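Local atomic coordinates of phosphoacetylglucosamine mutase (Aspergillus lentulus, PDB entry 5O9X), a protein that interconverts N-acetylglucosamine 6-phosphate and N-acetylglucosamine 1-phosphate as a phosphohexomutase, probably through a sugar bisphosphate intermediate. Residues D307-L312 and L433-I438; L312-I317 and V375-E380; H384-F389 and I429-L434. The protein carries 1 engineered substitution. All coordinates share one frame; numbering follows the deposited sequence.

Contact 1 (D307-L312 and L433-I438); sequences DRIATL and LLVEAI
L312 and I438 reach toward each other tip to tip, at the more C-terminal end of a buried crossing between two helices. The CG2 methyl of I438 lies 3.7 Å from CG of L312 and sits equally close to its CD1 branch, while the other L312 branch, CD2, faces CB of I438 and, at 4.0 Å, CG1 of V435. L312 is therefore held at both methyls, one against the isoleucine and the other between it and the valine. Its first torsion (chi1 -179°) swings CG to the side remote from the backbone N, which sends the forked end across the gap.

One turn earlier, I309 and V435 cross at about a right angle, with CG2 of I309 packed 3.7 Å from CG2 of V435. The valine splits its two methyls between the two partners, CG1 to L312 and CG2 to I309; with chi1 at 168° the first extends away from the backbone N and the second lies beside it.

These helices, 306-324 and 428-442, belong to domain III of the mutase, one of the α/β domains of the phosphohexomutase fold. Their short segments run at 52° to each other with axes 10.7 Å apart, a spacing bridged by branched aliphatic side chains without a hydrogen bond. W449 of helix 446-451 touches I309, L312 and V435. Polar groups are turned to other partners: R308 hydrogen-bonds the carbonyls of L450 and Y453 and makes a cation-pi contact with Y453, whereas E436 forms a salt bridge with R279.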
loop_
_atom_site.group_PDB
_atom_site.type_symbol
_atom_site.label_atom_id
_atom_site.label_comp_id
_atom_site.label_asym_id
_atom_site.label_seq_id
_atom_site.Cartn_x
_atom_site.Cartn_y
_atom_site.Cartn_z
ATOM N N ASP A 307 -2.002 -12.304 -0.779
ATOM C CA ASP A 307 -3.116 -13.150 -0.304
ATOM C C ASP A 307 -2.688 -14.262 0.597
ATOM O O ASP A 307 -3.453 -14.707 1.459
ATOM C CB ASP A 307 -3.872 -13.681 -1.495
ATOM C CG ASP A 307 -4.516 -12.540 -2.240
ATOM O OD1 ASP A 307 -5.455 -11.897 -1.688
ATOM O OD2 ASP A 307 -4.041 -12.213 -3.354
ATOM N N ARG A 308 -1.460 -14.729 0.430
ATOM C CA ARG A 308 -0.884 -15.667 1.418
ATOM C C ARG A 308 -0.712 -15.030 2.781
ATOM O O ARG A 308 -0.927 -15.725 3.772
ATOM C CB ARG A 308 0.535 -16.198 1.042
ATOM C CG ARG A 308 0.455 -17.029 -0.193
ATOM C CD ARG A 308 0.018 -18.447 0.254
ATOM N NE ARG A 308 -0.016 -19.237 -0.948
ATOM C CZ ARG A 308 -0.142 -20.546 -1.043
ATOM N NH1 ARG A 308 -0.370 -21.283 0.060
ATOM N NH2 ARG A 308 -0.103 -21.104 -2.263
ATOM N N ILE A 309 -0.316 -13.757 2.812
ATOM C CA ILE A 309 -0.223 -13.023 4.096
ATOM C C ILE A 309 -1.629 -12.836 4.691
ATOM O O ILE A 309 -1.834 -13.078 5.879
ATOM C CB ILE A 309 0.526 -11.641 3.938
ATOM C CG1 ILE A 309 1.958 -11.931 3.368
ATOM C CG2 ILE A 309 0.646 -10.955 5.319
ATOM C CD1 ILE A 309 2.764 -10.688 2.990
ATOM N N ALA A 310 -2.583 -12.389 3.868
ATOM C CA ALA A 310 -3.970 -12.173 4.351
ATOM C C ALA A 310 -4.481 -13.494 4.993
ATOM O O ALA A 310 -5.087 -13.506 6.094
ATOM C CB ALA A 310 -4.839 -11.788 3.173
ATOM N N THR A 311 -4.305 -14.583 4.275
ATOM C CA THR A 311 -4.872 -15.867 4.762
ATOM C C THR A 311 -4.128 -16.403 6.010
ATOM O O THR A 311 -4.750 -16.989 6.914
ATOM C CB THR A 311 -4.912 -16.930 3.656
ATOM O OG1 THR A 311 -3.637 -17.100 3.074
ATOM C CG2 THR A 311 -5.885 -16.468 2.589
ATOM N N LEU A 312 -2.825 -16.191 6.035
ATOM C CA LEU A 312 -2.002 -16.484 7.212
ATOM C C LEU A 312 -2.568 -15.711 8.432
ATOM O O LEU A 312 -2.816 -16.283 9.507
ATOM C CB LEU A 312 -0.500 -16.138 6.937
ATOM C CG LEU A 312 0.438 -16.457 8.135
ATOM C CD1 LEU A 312 0.580 -17.983 8.306
ATOM C CD2 LEU A 312 1.788 -15.815 8.036
ATOM N N LEU A 433 6.925 -8.126 10.424
ATOM C CA LEU A 433 7.051 -8.641 11.807
ATOM C C LEU A 433 5.810 -9.514 12.153
ATOM O O LEU A 433 5.892 -10.491 12.908
ATOM C CB LEU A 433 7.117 -7.443 12.813
ATOM C CG LEU A 433 8.405 -6.558 12.677
ATOM C CD1 LEU A 433 8.283 -5.313 13.585
ATOM C CD2 LEU A 433 9.677 -7.376 13.005
ATOM N N LEU A 434 4.636 -9.089 11.676
ATOM C CA LEU A 434 3.425 -9.901 11.837
ATOM C C LEU A 434 3.594 -11.328 11.313
ATOM O O LEU A 434 3.346 -12.314 12.056
ATOM C CB LEU A 434 2.243 -9.238 11.148
ATOM C CG LEU A 434 0.900 -10.022 11.047
ATOM C CD1 LEU A 434 0.289 -10.211 12.405
ATOM C CD2 LEU A 434 -0.067 -9.343 10.102
ATOM N N VAL A 435 4.053 -11.450 10.095
ATOM C CA VAL A 435 4.281 -12.780 9.499
ATOM C C VAL A 435 5.314 -13.592 10.311
ATOM O O VAL A 435 5.085 -14.779 10.660
ATOM C CB VAL A 435 4.786 -12.652 8.055
ATOM C CG1 VAL A 435 5.286 -13.990 7.547
ATOM C CG2 VAL A 435 3.637 -12.144 7.150
ATOM N N GLU A 436 6.381 -12.921 10.687
ATOM C CA GLU A 436 7.398 -13.590 11.539
ATOM C C GLU A 436 6.812 -14.129 12.867
ATOM O O GLU A 436 7.126 -15.280 13.256
ATOM C CB GLU A 436 8.606 -12.666 11.809
ATOM C CG GLU A 436 9.488 -12.429 10.510
ATOM C CD GLU A 436 9.988 -13.743 9.882
ATOM O OE1 GLU A 436 10.532 -14.616 10.623
ATOM O OE2 GLU A 436 9.816 -13.941 8.652
ATOM N N ALA A 437 6.007 -13.282 13.548
ATOM C CA ALA A 437 5.351 -13.661 14.774
ATOM C C ALA A 437 4.390 -14.820 14.523
ATOM O O ALA A 437 4.354 -15.785 15.315
ATOM C CB ALA A 437 4.578 -12.457 15.365
ATOM N N ILE A 438 3.608 -14.755 13.435
ATOM C CA ILE A 438 2.679 -15.831 13.173
ATOM C C ILE A 438 3.346 -17.165 12.958
ATOM O O ILE A 438 2.914 -18.212 13.525
ATOM C CB ILE A 438 1.691 -15.516 12.014
ATOM C CG1 ILE A 438 0.812 -14.308 12.385
ATOM C CG2 ILE A 438 0.779 -16.786 11.800
ATOM C CD1 ILE A 438 0.057 -13.753 11.140
#

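Contact 2 (L312-I317 and V375-E380); sequences LAASFI and VGVYFE. With G16 (1,6-di-O-phosphono-alpha-D-glucopyranose), chain B.
Helix segment 312-317 runs nearly antiparallel to strand 375-379, at 160° between their directions, and their axes come within 9.1 Å. The backbones are nearest where A314 faces V377, with the two CA atoms 6.5 Å apart. Two alanines meet the strand here, consistent with the close approach of the backbones: the CB of A314 meets CG2 of V377 at 4.2 Å, and the CB of A313 lies rather more loosely against CG1 of the same valine. V377 thus presents one methyl to each alanine.

A turn further on, I317 crosses V375 at a slant, its CG2 branch 4.2 Å from CG1 of the valine. This is helix-on-sheet packing in the α/β domain III, where strand 375-379 runs between strands 332-337 and 385-389; I332 touches both I317 and V375.

Just past the strand, the side chain of E380 extends into the ligand pocket. An extended stem beyond CG (chi2 -179°) brings its carboxylate up to the bound glucose 1,6-bisphosphate, where OE1 accepts a hydrogen bond from O3 of G16 at 2.5 Å and OE2 one from O4 of G16 at 2.8 Å. This two-pronged grip fixes adjacent sugar hydroxyls, and the backbone N of G362 also donates to OE2.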
loop_
_atom_site.group_PDB
_atom_site.type_symbol
_atom_site.label_atom_id
_atom_site.label_comp_id
_atom_site.label_asym_id
_atom_site.label_seq_id
_atom_site.Cartn_x
_atom_site.Cartn_y
_atom_site.Cartn_z
ATOM N N LEU A 312 -2.825 -16.191 6.035
ATOM C CA LEU A 312 -2.002 -16.484 7.212
ATOM C C LEU A 312 -2.568 -15.711 8.432
ATOM O O LEU A 312 -2.816 -16.283 9.507
ATOM C CB LEU A 312 -0.500 -16.138 6.937
ATOM C CG LEU A 312 0.438 -16.457 8.135
ATOM C CD1 LEU A 312 0.580 -17.983 8.306
ATOM C CD2 LEU A 312 1.788 -15.815 8.036
ATOM N N ALA A 313 -2.751 -14.402 8.271
ATOM C CA ALA A 313 -3.259 -13.536 9.366
ATOM C C ALA A 313 -4.718 -13.882 9.773
ATOM O O ALA A 313 -5.019 -13.945 10.946
ATOM C CB ALA A 313 -3.211 -12.066 8.905
ATOM N N ALA A 314 -5.605 -14.113 8.771
ATOM C CA ALA A 314 -6.972 -14.518 9.084
ATOM C C ALA A 314 -7.025 -15.848 9.852
ATOM O O ALA A 314 -7.839 -15.972 10.807
ATOM C CB ALA A 314 -7.835 -14.558 7.823
ATOM N N SER A 315 -6.184 -16.821 9.499
ATOM C CA SER A 315 -6.156 -18.108 10.216
ATOM C C SER A 315 -5.667 -17.868 11.670
ATOM O O SER A 315 -6.274 -18.364 12.613
ATOM C CB SER A 315 -5.177 -19.026 9.485
ATOM O OG SER A 315 -4.720 -20.068 10.298
ATOM N N PHE A 316 -4.529 -17.190 11.838
ATOM C CA PHE A 316 -3.978 -16.945 13.167
ATOM C C PHE A 316 -4.985 -16.197 14.060
ATOM O O PHE A 316 -5.270 -16.604 15.174
ATOM C CB PHE A 316 -2.698 -16.123 13.065
ATOM C CG PHE A 316 -1.959 -16.015 14.369
ATOM C CD1 PHE A 316 -1.629 -17.182 15.090
ATOM C CD2 PHE A 316 -1.619 -14.775 14.878
ATOM C CE1 PHE A 316 -0.944 -17.069 16.314
ATOM C CE2 PHE A 316 -0.890 -14.655 16.063
ATOM C CZ PHE A 316 -0.548 -15.818 16.763
ATOM N N ILE A 317 -5.528 -15.096 13.588
ATOM C CA ILE A 317 -6.473 -14.331 14.372
ATOM C C ILE A 317 -7.730 -15.137 14.796
ATOM O O ILE A 317 -8.245 -14.998 15.942
ATOM C CB ILE A 317 -6.840 -12.953 13.724
ATOM C CG1 ILE A 317 -5.569 -12.084 13.640
ATOM C CG2 ILE A 317 -8.021 -12.257 14.487
ATOM C CD1 ILE A 317 -5.701 -10.862 12.690
ATOM N N VAL A 375 -13.111 -7.600 12.472
ATOM C CA VAL A 375 -11.669 -7.693 12.090
ATOM C C VAL A 375 -11.641 -7.724 10.516
ATOM O O VAL A 375 -12.145 -8.673 9.927
ATOM C CB VAL A 375 -11.058 -8.994 12.675
ATOM C CG1 VAL A 375 -9.604 -9.104 12.297
ATOM C CG2 VAL A 375 -11.232 -9.042 14.242
ATOM N N GLY A 376 -11.102 -6.708 9.862
ATOM C CA GLY A 376 -11.177 -6.743 8.387
ATOM C C GLY A 376 -9.725 -6.984 7.884
ATOM O O GLY A 376 -8.825 -6.109 8.025
ATOM N N VAL A 377 -9.476 -8.159 7.331
ATOM C CA VAL A 377 -8.107 -8.455 6.881
ATOM C C VAL A 377 -8.129 -8.006 5.413
ATOM O O VAL A 377 -8.979 -8.471 4.636
ATOM C CB VAL A 377 -7.799 -9.936 6.965
ATOM C CG1 VAL A 377 -6.391 -10.240 6.370
ATOM C CG2 VAL A 377 -7.851 -10.373 8.428
ATOM N N TYR A 378 -7.234 -7.095 5.013
ATOM C CA TYR A 378 -7.208 -6.767 3.579
ATOM C C TYR A 378 -5.811 -6.641 2.968
ATOM O O TYR A 378 -5.001 -5.872 3.446
ATOM C CB TYR A 378 -8.047 -5.528 3.288
ATOM C CG TYR A 378 -7.663 -4.254 4.008
ATOM C CD1 TYR A 378 -6.907 -3.217 3.369
ATOM C CD2 TYR A 378 -8.093 -4.063 5.307
ATOM C CE1 TYR A 378 -6.603 -2.033 4.090
ATOM C CE2 TYR A 378 -7.778 -2.916 6.020
ATOM C CZ TYR A 378 -7.099 -1.911 5.401
ATOM O OH TYR A 378 -6.897 -0.834 6.219
ATOM N N PHE A 379 -5.534 -7.463 1.967
ATOM C CA PHE A 379 -4.264 -7.413 1.198
ATOM C C PHE A 379 -4.544 -7.392 -0.304
ATOM O O PHE A 379 -5.496 -8.051 -0.710
ATOM C CB PHE A 379 -3.334 -8.589 1.592
ATOM C CG PHE A 379 -2.596 -8.363 2.888
ATOM C CD1 PHE A 379 -1.279 -7.968 2.880
ATOM C CD2 PHE A 379 -3.266 -8.531 4.131
ATOM C CE1 PHE A 379 -0.581 -7.723 4.070
ATOM C CE2 PHE A 379 -2.602 -8.278 5.344
ATOM C CZ PHE A 379 -1.238 -7.897 5.278
ATOM N N GLU A 380 -3.697 -6.737 -1.113
ATOM C CA GLU A 380 -3.683 -6.954 -2.522
ATOM C C GLU A 380 -2.623 -7.983 -2.755
ATOM O O GLU A 380 -1.688 -8.079 -1.919
ATOM C CB GLU A 380 -3.346 -5.626 -3.251
ATOM C CG GLU A 380 -4.506 -4.639 -3.038
ATOM C CD GLU A 380 -4.245 -3.324 -3.748
ATOM O OE1 GLU A 380 -3.466 -2.496 -3.227
ATOM O OE2 GLU A 380 -4.805 -3.128 -4.816
HETATM C C1 G16 B . -0.442 1.546 -5.920
HETATM C C2 G16 B . -1.672 1.395 -5.029
HETATM C C3 G16 B . -2.100 -0.105 -4.958
HETATM C C4 G16 B . -2.345 -0.746 -6.313
HETATM C C5 G16 B . -1.084 -0.569 -7.149
HETATM C C6 G16 B . -1.248 -0.888 -8.617
HETATM O O1 G16 B . 0.645 0.823 -5.334
HETATM O O2 G16 B . -1.500 1.945 -3.687
HETATM O O3 G16 B . -3.173 -0.173 -4.106
HETATM O O4 G16 B . -2.636 -2.211 -6.276
HETATM O O5 G16 B . -0.700 0.823 -7.248
HETATM O O6 G16 B . -2.305 0.031 -9.149
HETATM P P G16 B . -2.630 0.001 -10.739
HETATM O O1P G16 B . -2.884 -1.464 -11.163
HETATM O O2P G16 B . -1.377 0.517 -11.486
HETATM O O3P G16 B . -3.789 0.983 -11.010
HETATM P "P'" G16 B . 2.052 1.537 -4.891
HETATM O O1X G16 B . 1.716 2.958 -4.365
HETATM O O2X G16 B . 2.888 1.739 -6.196
HETATM O O3X G16 B . 2.796 0.592 -4.012
#

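Contact 3 (H384-F389 and I429-L434); sequences HGTITF and ISDMLL. With G16 (1,6-di-O-phosphono-alpha-D-glucopyranose), chain B.
D431 of helix 428-442 points its carboxylate at strand 385-389, and OD2 comes to 2.6 Å from the carbonyl O of G385, a separation consistent with a proton held between them. A chi1 of -66° sets CG of D431 beside its own backbone N and turns the carboxylate to that carbonyl.

The second tight point is apolar and lies further along the strand, where CD1 of I387 meets CD2 of L434 at 3.6 Å and the side chains pass at an angle.

By contrast, the flank between D431, T386 and the G385 N is bridged by water. Water 2 donates to OD1 of D431 and to OG1 of T386, both at 2.8 Å; T386 OG1 also bonds the carbonyl of N422. Water 1 donates to OD2 of D431 at 2.9 Å and takes a weak bond from the G385 N.

Just before the strand, the CB of H384 points away from the helix. Its NE2 donates to phosphate oxygen O3X of G16 at 2.7 Å, with an N-H...O angle of 158° and the acceptor at the ring edge in plane, while sugar O3 lies on one side of the ring, above its rim. H384, on the loop leading into this sheet-edge strand, lines the bisphosphate pocket of the phosphohexomutase fold.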
loop_
_atom_site.group_PDB
_atom_site.type_symbol
_atom_site.label_atom_id
_atom_site.label_comp_id
_atom_site.label_asym_id
_atom_site.label_seq_id
_atom_site.Cartn_x
_atom_site.Cartn_y
_atom_site.Cartn_z
ATOM N N HIS A 384 0.535 -5.088 -0.724
ATOM C CA HIS A 384 -0.099 -4.066 0.135
ATOM C C HIS A 384 -1.100 -4.659 1.061
ATOM O O HIS A 384 -1.837 -5.599 0.685
ATOM C CB HIS A 384 -0.910 -3.121 -0.759
ATOM C CG HIS A 384 -0.151 -1.920 -1.160
ATOM N ND1 HIS A 384 0.081 -0.857 -0.281
ATOM C CD2 HIS A 384 0.463 -1.602 -2.324
ATOM C CE1 HIS A 384 0.753 0.092 -0.935
ATOM N NE2 HIS A 384 0.999 -0.336 -2.170
ATOM N N GLY A 385 -1.116 -4.217 2.319
ATOM C CA GLY A 385 -2.301 -4.492 3.075
ATOM C C GLY A 385 -2.044 -4.486 4.583
ATOM O O GLY A 385 -0.953 -4.150 5.049
ATOM N N THR A 386 -3.121 -4.748 5.317
ATOM C CA THR A 386 -3.108 -4.610 6.749
ATOM C C THR A 386 -4.336 -5.316 7.335
ATOM O O THR A 386 -5.045 -6.076 6.644
ATOM C CB THR A 386 -2.908 -3.128 7.237
ATOM O OG1 THR A 386 -2.518 -3.196 8.606
ATOM C CG2 THR A 386 -4.130 -2.309 7.103
ATOM N N ILE A 387 -4.583 -5.067 8.611
ATOM C CA ILE A 387 -5.759 -5.641 9.268
ATOM C C ILE A 387 -6.314 -4.516 10.077
ATOM O O ILE A 387 -5.591 -3.843 10.810
ATOM C CB ILE A 387 -5.437 -6.830 10.185
ATOM C CG1 ILE A 387 -4.837 -7.969 9.377
ATOM C CG2 ILE A 387 -6.768 -7.413 10.730
ATOM C CD1 ILE A 387 -3.579 -8.509 9.946
ATOM N N THR A 388 -7.594 -4.294 9.912
ATOM C CA THR A 388 -8.255 -3.215 10.654
ATOM C C THR A 388 -9.170 -3.858 11.744
ATOM O O THR A 388 -9.766 -4.898 11.536
ATOM C CB THR A 388 -8.960 -2.273 9.666
ATOM O OG1 THR A 388 -9.544 -1.235 10.409
ATOM C CG2 THR A 388 -10.044 -2.973 8.970
ATOM N N PHE A 389 -9.187 -3.264 12.927
ATOM C CA PHE A 389 -10.034 -3.745 14.054
ATOM C C PHE A 389 -11.021 -2.640 14.337
ATOM O O PHE A 389 -10.615 -1.496 14.542
ATOM C CB PHE A 389 -9.175 -3.987 15.280
ATOM C CG PHE A 389 -8.211 -5.129 15.111
ATOM C CD1 PHE A 389 -8.595 -6.440 15.467
ATOM C CD2 PHE A 389 -6.939 -4.897 14.568
ATOM C CE1 PHE A 389 -7.709 -7.507 15.314
ATOM C CE2 PHE A 389 -6.052 -5.963 14.372
ATOM C CZ PHE A 389 -6.441 -7.257 14.766
ATOM N N ILE A 429 6.785 -3.214 6.682
ATOM C CA ILE A 429 7.721 -3.739 7.652
ATOM C C ILE A 429 6.983 -4.261 8.880
ATOM O O ILE A 429 7.419 -5.265 9.447
ATOM C CB ILE A 429 8.732 -2.640 8.028
ATOM C CG1 ILE A 429 9.661 -2.402 6.795
ATOM C CG2 ILE A 429 9.416 -2.957 9.390
ATOM C CD1 ILE A 429 10.683 -1.272 6.915
ATOM N N SER A 430 5.890 -3.580 9.310
ATOM C CA SER A 430 5.049 -4.096 10.417
ATOM C C SER A 430 4.386 -5.444 9.998
ATOM O O SER A 430 4.339 -6.388 10.780
ATOM C CB SER A 430 4.007 -2.970 10.724
ATOM O OG SER A 430 2.824 -3.483 11.269
ATOM N N ASP A 431 3.913 -5.527 8.744
ATOM C CA ASP A 431 3.420 -6.801 8.153
ATOM C C ASP A 431 4.490 -7.895 8.143
ATOM O O ASP A 431 4.203 -9.067 8.431
ATOM C CB ASP A 431 2.891 -6.626 6.754
ATOM C CG ASP A 431 1.639 -5.769 6.680
ATOM O OD1 ASP A 431 0.913 -5.557 7.683
ATOM O OD2 ASP A 431 1.368 -5.289 5.534
ATOM N N MET A 432 5.715 -7.542 7.822
ATOM C CA MET A 432 6.807 -8.515 7.948
ATOM C C MET A 432 6.940 -9.034 9.414
ATOM O O MET A 432 7.032 -10.250 9.631
ATOM C CB MET A 432 8.060 -7.815 7.568
ATOM C CG MET A 432 9.267 -8.634 7.270
ATOM S SD MET A 432 10.711 -7.812 8.030
ATOM C CE MET A 432 10.309 -8.710 9.601
ATOM N N LEU A 433 6.925 -8.126 10.424
ATOM C CA LEU A 433 7.051 -8.641 11.807
ATOM C C LEU A 433 5.810 -9.514 12.153
ATOM O O LEU A 433 5.892 -10.491 12.908
ATOM C CB LEU A 433 7.117 -7.443 12.813
ATOM C CG LEU A 433 8.405 -6.558 12.677
ATOM C CD1 LEU A 433 8.283 -5.313 13.585
ATOM C CD2 LEU A 433 9.677 -7.376 13.005
ATOM N N LEU A 434 4.636 -9.089 11.676
ATOM C CA LEU A 434 3.425 -9.901 11.837
ATOM C C LEU A 434 3.594 -11.328 11.313
ATOM O O LEU A 434 3.346 -12.314 12.056
ATOM C CB LEU A 434 2.243 -9.238 11.148
ATOM C CG LEU A 434 0.900 -10.022 11.047
ATOM C CD1 LEU A 434 0.289 -10.211 12.405
ATOM C CD2 LEU A 434 -0.067 -9.343 10.102
HETATM C C1 G16 B . -0.442 1.546 -5.920
HETATM C C2 G16 B . -1.672 1.395 -5.029
HETATM C C3 G16 B . -2.100 -0.105 -4.958
HETATM C C4 G16 B . -2.345 -0.746 -6.313
HETATM C C5 G16 B . -1.084 -0.569 -7.149
HETATM C C6 G16 B . -1.248 -0.888 -8.617
HETATM O O1 G16 B . 0.645 0.823 -5.334
HETATM O O2 G16 B . -1.500 1.945 -3.687
HETATM O O3 G16 B . -3.173 -0.173 -4.106
HETATM O O4 G16 B . -2.636 -2.211 -6.276
HETATM O O5 G16 B . -0.700 0.823 -7.248
HETATM O O6 G16 B . -2.305 0.031 -9.149
HETATM P P G16 B . -2.630 0.001 -10.739
HETATM O O1P G16 B . -2.884 -1.464 -11.163
HETATM O O2P G16 B . -1.377 0.517 -11.486
HETATM O O3P G16 B . -3.789 0.983 -11.010
HETATM P "P'" G16 B . 2.052 1.537 -4.891
HETATM O O1X G16 B . 1.716 2.958 -4.365
HETATM O O2X G16 B . 2.888 1.739 -6.196
HETATM O O3X G16 B . 2.796 0.592 -4.012
HETATM O O HOH W 1 2.252 -4.152 3.039
HETATM O O HOH W 2 0.286 -2.952 8.563
#

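Overall arrangement
All three contacts belong to domain III and lie within 8 to 9 Å of one another, centre to centre. Contacts 1 and 2 share helix 306-324 and L312, and contacts 1 and 3 share helix 428-442. Strands 375-379 and 385-389 are antiparallel neighbours, joining contacts 2 and 3 through G376 N to T388 O at 2.8 Å and T386 N to Y378 O at 2.9 Å. F379 sits amid the three: its CZ packs 3.6 Å from I309 CG2, and its CE1 lies 3.4 Å from OD2 of D431. Contacts 2 and 3 supply E380 and H384 to the same G16, whereas the I309 side chain of contact 1 stays about 13 Å from it.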